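Local coordinates for protein esterase Rv0045c (Mycobacterium tuberculosis, PDB 6WYN) that hydrolyses carboxylic esters, preferring short, straight-chain alkyl esters such as butanoates, and is likely involved in ester and lipid metabolism, at residues L132-L137 against I162-M167; V180-L185 against G261-V266; R206-F211 against W246-D251; A213-T218 against S229-V234. All blocks are in the same frame, centred on the assembly; numbering follows the deposited sequence. Where two conformers were deposited one is given.

Contacts 1 and 2 lie in the alpha/beta-hydrolase body, while contacts 3 and 4 probably belong to the inserted cap, in the chain between helices 182-200 and 260-268 and so nested inside the loop that contact 2 closes. Contacts 2 and 4 are buried; contacts 1 and 3 are only partly so. The body pair is tied together by the salt bridge between Arg163 and Asp265, and the cap pair by Met214, whose tip reaches the strand of contact 3. Chemistry follows place: contacts 1 and 4 are helix crossings without a hydrogen bond across them, contact 2 sets proline on tryptophan at a helix start, and contact 3 combines a beta bridge with aromatic edges and faces.

Contact 1 of 4, residues L132-L137 against I162-M167; sequences LNSETL and IRLAAM
Ser134 is at the centre of this helix crossing, its small side chain entering between Arg163, Leu164 and Met167. With OG anti to the backbone N (chi1 -168°), the hydroxyl points into the facing helix and lies 3.1 Å from Met167 SD and 3.2 Å from Leu164 CD2. It is equally near Leu164 N, but the angle is too poor for a hydrogen bond, so what joins the helices here is close packing. Beside it, Ser134 CB rests 3.6 Å from Arg163 CG, the aliphatic part of the arginine. Serine suits this place because its short side chain fits between the helices, whose axes come within 8.9 Å of each other. Leu137 continues the buried side more loosely, its CB 4.4 Å from Leu164 CD2.

Toward solvent the packing thins. Glu135 bends at chi2 so that its carboxylate crosses the end of Met167 obliquely, OE2 standing 3.6 Å from CE, an apolar methyl meeting a charged oxygen at the rim. The guanidinium of Arg163 turns instead to Asp265, with which it forms a salt bridge.

The two helices cross at -55° beside the central sheet. Helix 130-144 leads into strand 150-154, and helix 156-167, which follows the inferred nucleophile Ser155, connects that strand to parallel strand 174-178: the beta-alpha-beta crossover layout of the alpha/beta-hydrolase fold.

Contact 2 of 4, residues V180-L185 against G261-V266; sequences VTPSAL and GLWDDV
Pro182 lies across one face of the Trp263 indole, at the start of the helix that follows the probable active-site residue Asp179 in this alpha/beta hydrolase. The start is an N-cap: Thr181 OG1 accepts from Ala184 N at 3.2 Å with a nearly straight angle of 158°. Proline fits the first helical turn because its nitrogen has no hydrogen to leave without a partner, and its rigid ring offers C-H groups to the aromatic face.

Around that ring, each carbon has its own neighbours. CB makes a CH-pi contact, 3.8 Å from the centroid of the five-membered ring of Trp263, and also touches Leu262 CD2 at 4.1 Å. CG, the far corner, shifts toward the six-membered ring, 3.9 Å from Trp263 CZ2, and reaches Val266 CG2 more loosely. Pro182 CD closes the circuit 3.7 Å from Trp263 CZ2 and close to CH2, so the proline spans much of the indole's length. The two side chains cross at about a right angle.

A chi1 of -77° in Trp263 carries the indole back over the proline and puts its pyrrole edge beside the next residue. There Ser183 OG, which is also hydrogen-bonded to Glu291, lies in the plane of the indole and takes a weak bond from Trp263 NE1 at 3.2 Å, bent to 134°.

Contact 3 of 4, residues R206-F211 against W246-D251; sequences REFPSF and WVWRYD
Trp246 N donates to Phe208 O at 2.9 Å with an angle of 161°, approaching in the carbonyl plane on a lone pair. The return bond, Phe208 N to Trp246 O, is short at 2.8 Å but strongly bent and therefore weak. Together they make Phe208 and Trp246 an antiparallel hydrogen-bonded pair, a single bridge with no continuation. Just before it, the Glu207 carboxylate turns to Asn243 and Asn245, while its CG touches Val247 CG2 at 4.0 Å.

Strand 246-248 pairs with strand 238-240 in a two-stranded hairpin, and the bridge attaches segment 206-211 to it. All this is probably part of the inserted cap domain that the enzyme carries on its alpha/beta fold.

Aromatic residues pack outward from the bridge. Phenylalanine suits position 208 because its ring can serve two partners by its edge: Trp246 O lies in the ring plane 3.4 Å from CD2, and the far end meets Trp248 in an offset edge-to-face pair, the planes 77° apart and Phe208 CE2 3.7 Å from Trp248 NE1. Further along, the broad tryptophan face gives Phe211 a platform, its CB over the centre of the six-membered ring of Trp246, 3.9 Å from the centroid. Swung away from the backbone N by a chi1 of 177°, the phenyl ring points an edge at that face, with CD1 3.9 Å from Trp246 CZ3.

Contact 4 of 4, residues A213-T218 against S229-V234; sequences AMLDLT and SLRRGV
Met214 opens the contact with its CB, which lies 3.9 Å from Val234 CG1; the rest of its chain bends at the sulfur and leads off toward other partners. One residue on, Leu215 uses both branches. Its first torsion, near 180° (chi1 -177°), sends the isobutyl group along the facing helix. CD1 lies against the backbone, 3.8 Å from Arg231 CA, and is also near Leu230 CB and Val234 CG2. CD2 settles over one face of the Arg231 guanidinium, 3.4 Å from CZ and offset toward the rim. Leucine suits this spot because a methyl can lie on the flat face of the cation and leave its in-plane N-H groups available.

Thr218, one turn beyond Met214, presents two different surfaces. OG1 returns its proton to its own helix, bonding Met214 O at 3.0 Å from 37° out of the carbonyl plane, and that oxygen also accepts from Thr218 N. The hydroxyl thus has a partner even though Val234 CG2 lies 3.3 Å from it. Its CG2 methyl meets Leu230 CD2 at 4.1 Å.

The axes stand 9.7 Å apart at 123°, a steeply crossed helix pair. Met214 packs on Trp246 and Trp248 of strand 246-248, Thr218 also on Trp248, and Arg232 ties helix 227-237 to helix 49-55 through a salt bridge with Glu51.

Contact 1 of 4, residues L132-L137 against I162-M167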
loop_
_atom_site.group_PDB
_atom_site.type_symbol
_atom_site.label_atom_id
_atom_site.label_comp_id
_atom_site.label_asym_id
_atom_site.label_seq_id
_atom_site.Cartn_x
_atom_site.Cartn_y
_atom_site.Cartn_z
ATOM N N LEU A 132 6.758 -6.359 12.347
ATOM C CA LEU A 132 5.980 -5.594 13.383
ATOM C C LEU A 132 4.550 -5.314 12.814
ATOM O O LEU A 132 3.521 -5.616 13.484
ATOM C CB LEU A 132 6.769 -4.314 13.744
ATOM C CG LEU A 132 8.042 -4.560 14.602
ATOM C CD1 LEU A 132 8.972 -3.327 14.852
ATOM C CD2 LEU A 132 7.643 -5.195 15.923
ATOM N N ASN A 133 4.477 -4.872 11.560
ATOM C CA ASN A 133 3.198 -4.564 10.854
ATOM C C ASN A 133 2.343 -5.797 10.852
ATOM O O ASN A 133 1.167 -5.707 11.246
ATOM C CB ASN A 133 3.360 -4.125 9.405
ATOM C CG ASN A 133 4.041 -2.816 9.311
ATOM O OD1 ASN A 133 4.172 -2.113 10.312
ATOM N ND2 ASN A 133 4.534 -2.497 8.126
ATOM N N SER A 134 2.936 -6.930 10.481
ATOM C CA SER A 134 2.259 -8.238 10.430
ATOM C C SER A 134 1.747 -8.652 11.823
ATOM O O SER A 134 0.668 -9.201 11.923
ATOM C CB SER A 134 3.198 -9.250 9.858
ATOM O OG SER A 134 2.501 -10.453 9.544
ATOM N N GLU A 135 2.541 -8.497 12.867
ATOM C CA GLU A 135 2.131 -8.866 14.258
ATOM C C GLU A 135 0.889 -8.051 14.674
ATOM O O GLU A 135 -0.030 -8.624 15.165
ATOM C CB GLU A 135 3.280 -8.595 15.244
ATOM C CG GLU A 135 4.416 -9.594 15.150
ATOM C CD GLU A 135 4.154 -10.984 15.723
ATOM O OE1 GLU A 135 5.117 -11.779 15.781
ATOM O OE2 GLU A 135 2.996 -11.282 16.119
ATOM N N THR A 136 0.894 -6.746 14.481
ATOM C CA THR A 136 -0.274 -5.876 14.760
ATOM C C THR A 136 -1.480 -6.335 13.900
ATOM O O THR A 136 -2.618 -6.504 14.441
ATOM C CB THR A 136 0.149 -4.430 14.560
ATOM O OG1 THR A 136 1.364 -4.149 15.272
ATOM C CG2 THR A 136 -0.952 -3.463 14.951
ATOM N N LEU A 137 -1.273 -6.617 12.605
ATOM C CA LEU A 137 -2.387 -6.768 11.631
ATOM C C LEU A 137 -3.059 -8.109 11.762
ATOM O O LEU A 137 -4.246 -8.133 11.538
ATOM C CB LEU A 137 -1.903 -6.549 10.192
ATOM C CG LEU A 137 -1.747 -5.089 9.774
ATOM C CD1 LEU A 137 -0.830 -4.960 8.562
ATOM C CD2 LEU A 137 -3.091 -4.503 9.452
ATOM N N ILE A 162 3.883 -10.902 2.845
ATOM C CA ILE A 162 4.722 -12.114 2.924
ATOM C C ILE A 162 4.729 -12.596 4.381
ATOM O O ILE A 162 4.479 -13.767 4.590
ATOM C CB ILE A 162 6.139 -11.844 2.399
ATOM C CG1 ILE A 162 6.130 -11.715 0.880
ATOM C CG2 ILE A 162 7.069 -12.965 2.871
ATOM C CD1 ILE A 162 7.397 -11.151 0.305
ATOM N N ARG A 163 5.019 -11.712 5.328
ATOM C CA ARG A 163 5.106 -12.093 6.757
ATOM C C ARG A 163 3.748 -12.628 7.229
ATOM O O ARG A 163 3.701 -13.747 7.813
ATOM C CB ARG A 163 5.639 -10.948 7.602
ATOM C CG ARG A 163 5.925 -11.399 9.032
ATOM C CD ARG A 163 6.573 -12.784 9.199
ATOM N NE ARG A 163 6.647 -13.189 10.594
ATOM C CZ ARG A 163 7.111 -14.359 11.045
ATOM N NH1 ARG A 163 7.114 -14.603 12.348
ATOM N NH2 ARG A 163 7.569 -15.277 10.210
ATOM N N LEU A 164 2.645 -11.976 6.859
ATOM C CA LEU A 164 1.299 -12.509 7.183
ATOM C C LEU A 164 1.133 -13.925 6.631
ATOM O O LEU A 164 0.596 -14.801 7.353
ATOM C CB LEU A 164 0.212 -11.599 6.620
ATOM C CG LEU A 164 0.021 -10.289 7.369
ATOM C CD1 LEU A 164 -0.841 -9.326 6.551
ATOM C CD2 LEU A 164 -0.631 -10.550 8.740
ATOM N N ALA A 165 1.473 -14.160 5.366
ATOM C CA ALA A 165 1.267 -15.482 4.717
ATOM C C ALA A 165 2.016 -16.567 5.502
ATOM O O ALA A 165 1.572 -17.722 5.507
ATOM C CB ALA A 165 1.749 -15.447 3.287
ATOM N N ALA A 166 3.167 -16.200 6.056
ATOM C CA ALA A 166 4.071 -17.119 6.777
ATOM C C ALA A 166 3.459 -17.428 8.143
ATOM O O ALA A 166 3.380 -18.604 8.477
ATOM C CB ALA A 166 5.437 -16.501 6.931
ATOM N N MET A 167 3.047 -16.394 8.876
ATOM C CA MET A 167 2.649 -16.515 10.298
ATOM C C MET A 167 1.185 -16.950 10.358
ATOM O O MET A 167 0.854 -17.689 11.293
ATOM C CB MET A 167 2.918 -15.231 11.103
ATOM C CG MET A 167 1.981 -14.075 10.829
ATOM S SD MET A 167 2.393 -12.582 11.806
ATOM C CE MET A 167 1.492 -12.985 13.309
#

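Contact 2 of 4, residues V180-L185 against G261-V266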
loop_
_atom_site.group_PDB
_atom_site.type_symbol
_atom_site.label_atom_id
_atom_site.label_comp_id
_atom_site.label_asym_id
_atom_site.label_seq_id
_atom_site.Cartn_x
_atom_site.Cartn_y
_atom_site.Cartn_z
ATOM N N VAL A 180 7.780 -4.956 -5.614
ATOM C CA VAL A 180 8.725 -5.187 -4.500
ATOM C C VAL A 180 9.124 -6.660 -4.395
ATOM O O VAL A 180 8.329 -7.538 -4.704
ATOM C CB VAL A 180 8.092 -4.684 -3.183
ATOM C CG1 VAL A 180 6.983 -5.628 -2.736
ATOM C CG2 VAL A 180 9.144 -4.491 -2.098
ATOM N N THR A 181 10.326 -6.888 -3.869
ATOM C CA THR A 181 10.782 -8.184 -3.294
ATOM C C THR A 181 11.532 -7.843 -1.998
ATOM O O THR A 181 11.909 -6.696 -1.792
ATOM C CB THR A 181 11.689 -8.959 -4.267
ATOM O OG1 THR A 181 12.977 -8.337 -4.189
ATOM C CG2 THR A 181 11.209 -8.944 -5.707
ATOM N N PRO A 182 11.846 -8.815 -1.119
ATOM C CA PRO A 182 12.658 -8.514 0.064
ATOM C C PRO A 182 13.953 -7.789 -0.302
ATOM O O PRO A 182 14.246 -6.735 0.264
ATOM C CB PRO A 182 12.912 -9.889 0.633
ATOM C CG PRO A 182 11.652 -10.620 0.265
ATOM C CD PRO A 182 11.418 -10.224 -1.179
ATOM N N SER A 183 14.680 -8.300 -1.308
ATOM C CA SER A 183 15.973 -7.694 -1.733
ATOM C C SER A 183 15.764 -6.250 -2.197
ATOM O O SER A 183 16.598 -5.379 -1.886
ATOM C CB SER A 183 16.652 -8.542 -2.786
ATOM O OG SER A 183 16.844 -9.860 -2.294
ATOM N N ALA A 184 14.698 -5.978 -2.954
ATOM C CA ALA A 184 14.489 -4.645 -3.555
ATOM C C ALA A 184 14.243 -3.614 -2.454
ATOM O O ALA A 184 14.810 -2.498 -2.499
ATOM C CB ALA A 184 13.339 -4.718 -4.537
ATOM N N LEU A 185 13.407 -3.926 -1.480
ATOM C CA LEU A 185 13.155 -2.931 -0.405
ATOM C C LEU A 185 14.415 -2.801 0.470
ATOM O O LEU A 185 14.698 -1.708 0.890
ATOM C CB LEU A 185 11.926 -3.330 0.429
ATOM C CG LEU A 185 11.403 -2.218 1.353
ATOM C CD1 LEU A 185 11.351 -0.877 0.666
ATOM C CD2 LEU A 185 10.003 -2.549 1.869
ATOM N N GLY A 261 15.335 -13.181 7.537
ATOM C CA GLY A 261 14.113 -13.790 8.088
ATOM C C GLY A 261 12.981 -13.734 7.075
ATOM O O GLY A 261 12.163 -14.644 6.995
ATOM N N LEU A 262 12.903 -12.660 6.317
ATOM C CA LEU A 262 11.812 -12.494 5.333
ATOM C C LEU A 262 11.996 -13.482 4.157
ATOM O O LEU A 262 10.987 -14.091 3.750
ATOM C CB LEU A 262 11.834 -11.030 4.894
ATOM C CG LEU A 262 10.554 -10.524 4.253
ATOM C CD1 LEU A 262 9.342 -10.772 5.140
ATOM C CD2 LEU A 262 10.722 -9.047 3.937
ATOM N N TRP A 263 13.222 -13.686 3.657
ATOM C CA TRP A 263 13.516 -14.793 2.697
ATOM C C TRP A 263 13.234 -16.174 3.289
ATOM O O TRP A 263 12.763 -17.024 2.533
ATOM C CB TRP A 263 14.930 -14.705 2.147
ATOM C CG TRP A 263 15.094 -13.660 1.091
ATOM C CD1 TRP A 263 15.882 -12.551 1.153
ATOM C CD2 TRP A 263 14.402 -13.602 -0.169
ATOM N NE1 TRP A 263 15.797 -11.850 -0.014
ATOM C CE2 TRP A 263 14.889 -12.466 -0.844
ATOM C CE3 TRP A 263 13.466 -14.431 -0.811
ATOM C CZ2 TRP A 263 14.419 -12.096 -2.100
ATOM C CZ3 TRP A 263 13.020 -14.085 -2.071
ATOM C CH2 TRP A 263 13.509 -12.939 -2.713
ATOM N N ASP A 264 13.433 -16.412 4.594
ATOM C CA ASP A 264 13.039 -17.707 5.205
ATOM C C ASP A 264 11.538 -17.866 5.115
ATOM O O ASP A 264 11.088 -19.008 4.867
ATOM C CB ASP A 264 13.479 -17.842 6.656
ATOM C CG ASP A 264 14.979 -17.975 6.748
ATOM O OD1 ASP A 264 15.569 -18.518 5.790
ATOM O OD2 ASP A 264 15.532 -17.447 7.704
ATOM N N ASP A 265 10.794 -16.779 5.338
ATOM C CA ASP A 265 9.309 -16.791 5.197
ATOM C C ASP A 265 8.909 -17.136 3.758
ATOM O O ASP A 265 8.039 -17.966 3.625
ATOM C CB ASP A 265 8.673 -15.472 5.621
ATOM C CG ASP A 265 8.751 -15.224 7.112
ATOM O OD1 ASP A 265 9.009 -16.215 7.872
ATOM O OD2 ASP A 265 8.585 -14.052 7.504
ATOM N N VAL A 266 9.518 -16.522 2.741
ATOM C CA VAL A 266 9.280 -16.895 1.301
ATOM C C VAL A 266 9.572 -18.390 1.080
ATOM O O VAL A 266 8.748 -19.061 0.422
ATOM C CB VAL A 266 10.117 -16.035 0.338
ATOM C CG1 VAL A 266 9.965 -16.539 -1.094
ATOM C CG2 VAL A 266 9.750 -14.561 0.449
#

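Contact 3 of 4, residues R206-F211 against W246-D251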
loop_
_atom_site.group_PDB
_atom_site.type_symbol
_atom_site.label_atom_id
_atom_site.label_comp_id
_atom_site.label_asym_id
_atom_site.label_seq_id
_atom_site.Cartn_x
_atom_site.Cartn_y
_atom_site.Cartn_z
ATOM N N ARG A 206 7.369 18.665 10.784
ATOM C CA ARG A 206 7.138 19.632 9.680
ATOM C C ARG A 206 5.753 20.238 9.923
ATOM O O ARG A 206 5.021 19.707 10.763
ATOM C CB ARG A 206 7.278 18.959 8.311
ATOM C CG ARG A 206 7.223 19.906 7.120
ATOM C CD ARG A 206 8.369 20.900 7.003
ATOM N NE ARG A 206 8.616 21.248 5.604
ATOM C CZ ARG A 206 8.239 22.374 4.989
ATOM N NH1 ARG A 206 7.590 23.332 5.636
ATOM N NH2 ARG A 206 8.523 22.536 3.708
ATOM N N GLU A 207 5.473 21.376 9.305
ATOM C CA GLU A 207 4.129 21.986 9.155
ATOM C C GLU A 207 4.159 22.658 7.777
ATOM O O GLU A 207 5.264 22.843 7.250
ATOM C CB GLU A 207 3.801 22.951 10.307
ATOM C CG GLU A 207 3.213 22.271 11.547
ATOM C CD GLU A 207 2.595 23.151 12.644
ATOM O OE1 GLU A 207 2.786 22.820 13.833
ATOM O OE2 GLU A 207 1.894 24.145 12.322
ATOM N N PHE A 208 3.018 22.998 7.193
ATOM C CA PHE A 208 2.974 23.546 5.820
ATOM C C PHE A 208 1.998 24.703 5.803
ATOM O O PHE A 208 0.896 24.622 6.344
ATOM C CB PHE A 208 2.587 22.479 4.788
ATOM C CG PHE A 208 3.627 21.420 4.516
ATOM C CD1 PHE A 208 4.610 21.621 3.553
ATOM C CD2 PHE A 208 3.622 20.219 5.211
ATOM C CE1 PHE A 208 5.564 20.643 3.296
ATOM C CE2 PHE A 208 4.579 19.241 4.960
ATOM C CZ PHE A 208 5.538 19.448 3.986
ATOM N N PRO A 209 2.386 25.837 5.200
ATOM C CA PRO A 209 1.528 27.015 5.226
ATOM C C PRO A 209 0.177 26.750 4.555
ATOM O O PRO A 209 -0.780 27.419 4.868
ATOM C CB PRO A 209 2.342 28.049 4.438
ATOM C CG PRO A 209 3.277 27.213 3.583
ATOM C CD PRO A 209 3.639 26.039 4.463
ATOM N N SER A 210 0.140 25.825 3.597
ATOM C CA SER A 210 -1.053 25.616 2.757
ATOM C C SER A 210 -1.110 24.162 2.297
ATOM O O SER A 210 -0.083 23.444 2.404
ATOM C CB SER A 210 -1.056 26.567 1.597
ATOM O OG SER A 210 0.029 26.286 0.732
ATOM N N PHE A 211 -2.281 23.775 1.806
ATOM C CA PHE A 211 -2.496 22.533 1.034
ATOM C C PHE A 211 -1.588 22.596 -0.205
ATOM O O PHE A 211 -0.862 21.625 -0.420
ATOM C CB PHE A 211 -3.981 22.367 0.691
ATOM C CG PHE A 211 -4.279 21.161 -0.160
ATOM C CD1 PHE A 211 -4.463 19.913 0.409
ATOM C CD2 PHE A 211 -4.377 21.273 -1.535
ATOM C CE1 PHE A 211 -4.727 18.802 -0.383
ATOM C CE2 PHE A 211 -4.640 20.164 -2.327
ATOM C CZ PHE A 211 -4.825 18.933 -1.748
ATOM N N TRP A 246 -0.982 22.723 7.482
ATOM C CA TRP A 246 -1.219 21.316 7.066
ATOM C C TRP A 246 -0.040 20.415 7.428
ATOM O O TRP A 246 1.105 20.899 7.419
ATOM C CB TRP A 246 -1.491 21.251 5.573
ATOM C CG TRP A 246 -2.628 22.113 5.165
ATOM C CD1 TRP A 246 -2.684 23.477 5.152
ATOM C CD2 TRP A 246 -3.912 21.647 4.739
ATOM N NE1 TRP A 246 -3.907 23.894 4.696
ATOM C CE2 TRP A 246 -4.684 22.794 4.445
ATOM C CE3 TRP A 246 -4.468 20.379 4.557
ATOM C CZ2 TRP A 246 -5.986 22.696 3.948
ATOM C CZ3 TRP A 246 -5.756 20.284 4.083
ATOM C CH2 TRP A 246 -6.504 21.425 3.786
ATOM N N VAL A 247 -0.328 19.125 7.670
ATOM C CA VAL A 247 0.687 18.073 7.974
ATOM C C VAL A 247 0.353 16.781 7.205
ATOM O O VAL A 247 -0.848 16.597 6.804
ATOM C CB VAL A 247 0.731 17.858 9.499
ATOM C CG1 VAL A 247 1.642 16.703 9.889
ATOM C CG2 VAL A 247 1.145 19.157 10.203
ATOM N N TRP A 248 1.361 15.948 6.960
ATOM C CA TRP A 248 1.198 14.564 6.439
ATOM C C TRP A 248 0.550 13.688 7.515
ATOM O O TRP A 248 0.884 13.823 8.717
ATOM C CB TRP A 248 2.522 13.955 5.968
ATOM C CG TRP A 248 3.171 14.664 4.806
ATOM C CD1 TRP A 248 4.376 15.321 4.816
ATOM C CD2 TRP A 248 2.685 14.759 3.442
ATOM N NE1 TRP A 248 4.661 15.803 3.562
ATOM C CE2 TRP A 248 3.641 15.495 2.705
ATOM C CE3 TRP A 248 1.546 14.292 2.767
ATOM C CZ2 TRP A 248 3.493 15.771 1.341
ATOM C CZ3 TRP A 248 1.399 14.569 1.424
ATOM C CH2 TRP A 248 2.362 15.301 0.719
ATOM N N ARG A 249 -0.286 12.755 7.078
ATOM C CA ARG A 249 -0.932 11.752 7.959
ATOM C C ARG A 249 0.107 10.700 8.338
ATOM O O ARG A 249 -0.059 10.045 9.411
ATOM C CB ARG A 249 -2.175 11.152 7.287
ATOM C CG ARG A 249 -3.422 12.013 7.348
ATOM C CD ARG A 249 -4.684 11.199 7.000
ATOM N NE ARG A 249 -5.774 12.113 6.813
ATOM C CZ ARG A 249 -6.525 12.609 7.786
ATOM N NH1 ARG A 249 -6.311 12.259 9.046
ATOM N NH2 ARG A 249 -7.467 13.471 7.481
ATOM N N TYR A 250 1.151 10.485 7.531
ATOM C CA TYR A 250 2.093 9.385 7.839
ATOM C C TYR A 250 3.251 9.900 8.708
ATOM O O TYR A 250 3.631 11.055 8.641
ATOM C CB TYR A 250 2.706 8.733 6.595
ATOM C CG TYR A 250 3.399 9.675 5.643
ATOM C CD1 TYR A 250 4.742 10.021 5.791
ATOM C CD2 TYR A 250 2.691 10.251 4.609
ATOM C CE1 TYR A 250 5.371 10.879 4.888
ATOM C CE2 TYR A 250 3.295 11.104 3.697
ATOM C CZ TYR A 250 4.645 11.401 3.828
ATOM O OH TYR A 250 5.183 12.267 2.926
ATOM N N ASP A 251 3.797 8.992 9.483
ATOM C CA ASP A 251 4.953 9.206 10.372
ATOM C C ASP A 251 6.163 9.001 9.475
ATOM O O ASP A 251 6.200 7.934 8.750
ATOM C CB ASP A 251 4.936 8.202 11.526
ATOM C CG ASP A 251 5.966 8.455 12.641
ATOM O OD1 ASP A 251 6.592 9.497 12.633
ATOM O OD2 ASP A 251 6.171 7.561 13.437
#

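Contact 4 of 4, residues A213-T218 against S229-V234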
loop_
_atom_site.group_PDB
_atom_site.type_symbol
_atom_site.label_atom_id
_atom_site.label_comp_id
_atom_site.label_asym_id
_atom_site.label_seq_id
_atom_site.Cartn_x
_atom_site.Cartn_y
_atom_site.Cartn_z
ATOM N N ALA A 213 1.226 23.894 -0.947
ATOM C CA ALA A 213 2.655 23.633 -0.650
ATOM C C ALA A 213 2.950 22.125 -0.549
ATOM O O ALA A 213 4.081 21.655 -0.904
ATOM C CB ALA A 213 3.009 24.317 0.649
ATOM N N MET A 214 1.997 21.353 -0.042
ATOM C CA MET A 214 2.159 19.877 -0.033
ATOM C C MET A 214 1.979 19.358 -1.463
ATOM O O MET A 214 2.788 18.531 -1.916
ATOM C CB MET A 214 1.144 19.267 0.934
ATOM C CG MET A 214 1.308 19.833 2.346
ATOM S SD MET A 214 0.252 18.937 3.491
ATOM C CE MET A 214 1.435 17.827 4.231
ATOM N N LEU A 215 1.000 19.916 -2.178
ATOM C CA LEU A 215 0.735 19.589 -3.594
ATOM C C LEU A 215 1.960 19.952 -4.462
ATOM O O LEU A 215 2.315 19.122 -5.290
ATOM C CB LEU A 215 -0.547 20.291 -4.020
ATOM C CG LEU A 215 -0.988 19.994 -5.445
ATOM C CD1 LEU A 215 -1.111 18.510 -5.710
ATOM C CD2 LEU A 215 -2.282 20.702 -5.754
ATOM N N ASP A 216 2.673 21.039 -4.165
ATOM C CA ASP A 216 3.864 21.513 -4.937
ATOM C C ASP A 216 4.999 20.490 -4.825
ATOM O O ASP A 216 5.597 20.157 -5.842
ATOM C CB ASP A 216 4.295 22.909 -4.466
ATOM C CG ASP A 216 3.389 24.039 -4.971
ATOM O OD1 ASP A 216 2.630 23.828 -5.970
ATOM O OD2 ASP A 216 3.465 25.155 -4.393
ATOM N N LEU A 217 5.208 19.960 -3.618
ATOM C CA LEU A 217 6.164 18.880 -3.292
ATOM C C LEU A 217 5.822 17.608 -4.087
ATOM O O LEU A 217 6.700 17.011 -4.700
ATOM C CB LEU A 217 6.036 18.692 -1.778
ATOM C CG LEU A 217 7.335 18.402 -1.046
ATOM C CD1 LEU A 217 8.391 19.456 -1.388
ATOM C CD2 LEU A 217 7.085 18.318 0.462
ATOM N N THR A 218 4.551 17.230 -4.151
ATOM C CA THR A 218 4.085 15.994 -4.831
ATOM C C THR A 218 4.192 16.199 -6.351
ATOM O O THR A 218 4.606 15.287 -7.079
ATOM C CB THR A 218 2.665 15.708 -4.357
ATOM O OG1 THR A 218 2.696 15.661 -2.928
ATOM C CG2 THR A 218 2.111 14.436 -4.923
ATOM N N SER A 229 -5.371 13.882 -10.093
ATOM C CA SER A 229 -4.987 12.622 -9.403
ATOM C C SER A 229 -4.015 12.927 -8.260
ATOM O O SER A 229 -4.235 12.408 -7.152
ATOM C CB SER A 229 -4.426 11.617 -10.352
ATOM O OG SER A 229 -5.428 11.240 -11.272
ATOM N N LEU A 230 -2.999 13.770 -8.493
ATOM C CA LEU A 230 -2.031 14.112 -7.414
ATOM C C LEU A 230 -2.730 14.817 -6.241
ATOM O O LEU A 230 -2.405 14.487 -5.073
ATOM C CB LEU A 230 -0.905 14.982 -7.969
ATOM C CG LEU A 230 -0.002 14.320 -9.012
ATOM C CD1 LEU A 230 1.096 15.294 -9.467
ATOM C CD2 LEU A 230 0.612 13.016 -8.482
ATOM N N ARG A 231 -3.609 15.770 -6.540
ATOM C CA ARG A 231 -4.385 16.560 -5.541
ATOM C C ARG A 231 -5.213 15.589 -4.671
ATOM O O ARG A 231 -5.285 15.769 -3.450
ATOM C CB ARG A 231 -5.263 17.555 -6.312
ATOM C CG ARG A 231 -6.159 18.428 -5.450
ATOM C CD ARG A 231 -6.963 19.486 -6.213
ATOM N NE ARG A 231 -6.107 20.346 -7.042
ATOM C CZ ARG A 231 -5.487 21.480 -6.648
ATOM N NH1 ARG A 231 -5.622 21.941 -5.408
ATOM N NH2 ARG A 231 -4.734 22.155 -7.516
ATOM N N ARG A 232 -5.864 14.614 -5.311
ATOM C CA ARG A 232 -6.704 13.629 -4.576
ATOM C C ARG A 232 -5.805 12.850 -3.613
ATOM O O ARG A 232 -6.208 12.654 -2.450
ATOM C CB ARG A 232 -7.363 12.693 -5.591
ATOM C CG ARG A 232 -8.253 11.610 -5.000
ATOM C CD ARG A 232 -9.404 11.306 -5.939
ATOM N NE ARG A 232 -9.128 10.297 -6.951
ATOM C CZ ARG A 232 -8.788 10.542 -8.213
ATOM N NH1 ARG A 232 -8.657 11.787 -8.640
ATOM N NH2 ARG A 232 -8.570 9.539 -9.044
ATOM N N GLY A 233 -4.626 12.439 -4.085
ATOM C CA GLY A 233 -3.689 11.669 -3.252
ATOM C C GLY A 233 -3.237 12.471 -2.047
ATOM O O GLY A 233 -3.221 11.914 -0.897
ATOM N N VAL A 234 -2.914 13.745 -2.254
ATOM C CA VAL A 234 -2.468 14.643 -1.156
ATOM C C VAL A 234 -3.627 14.890 -0.164
ATOM O O VAL A 234 -3.388 14.808 1.029
ATOM C CB VAL A 234 -1.900 15.960 -1.699
ATOM C CG1 VAL A 234 -1.630 16.960 -0.578
ATOM C CG2 VAL A 234 -0.627 15.736 -2.514
#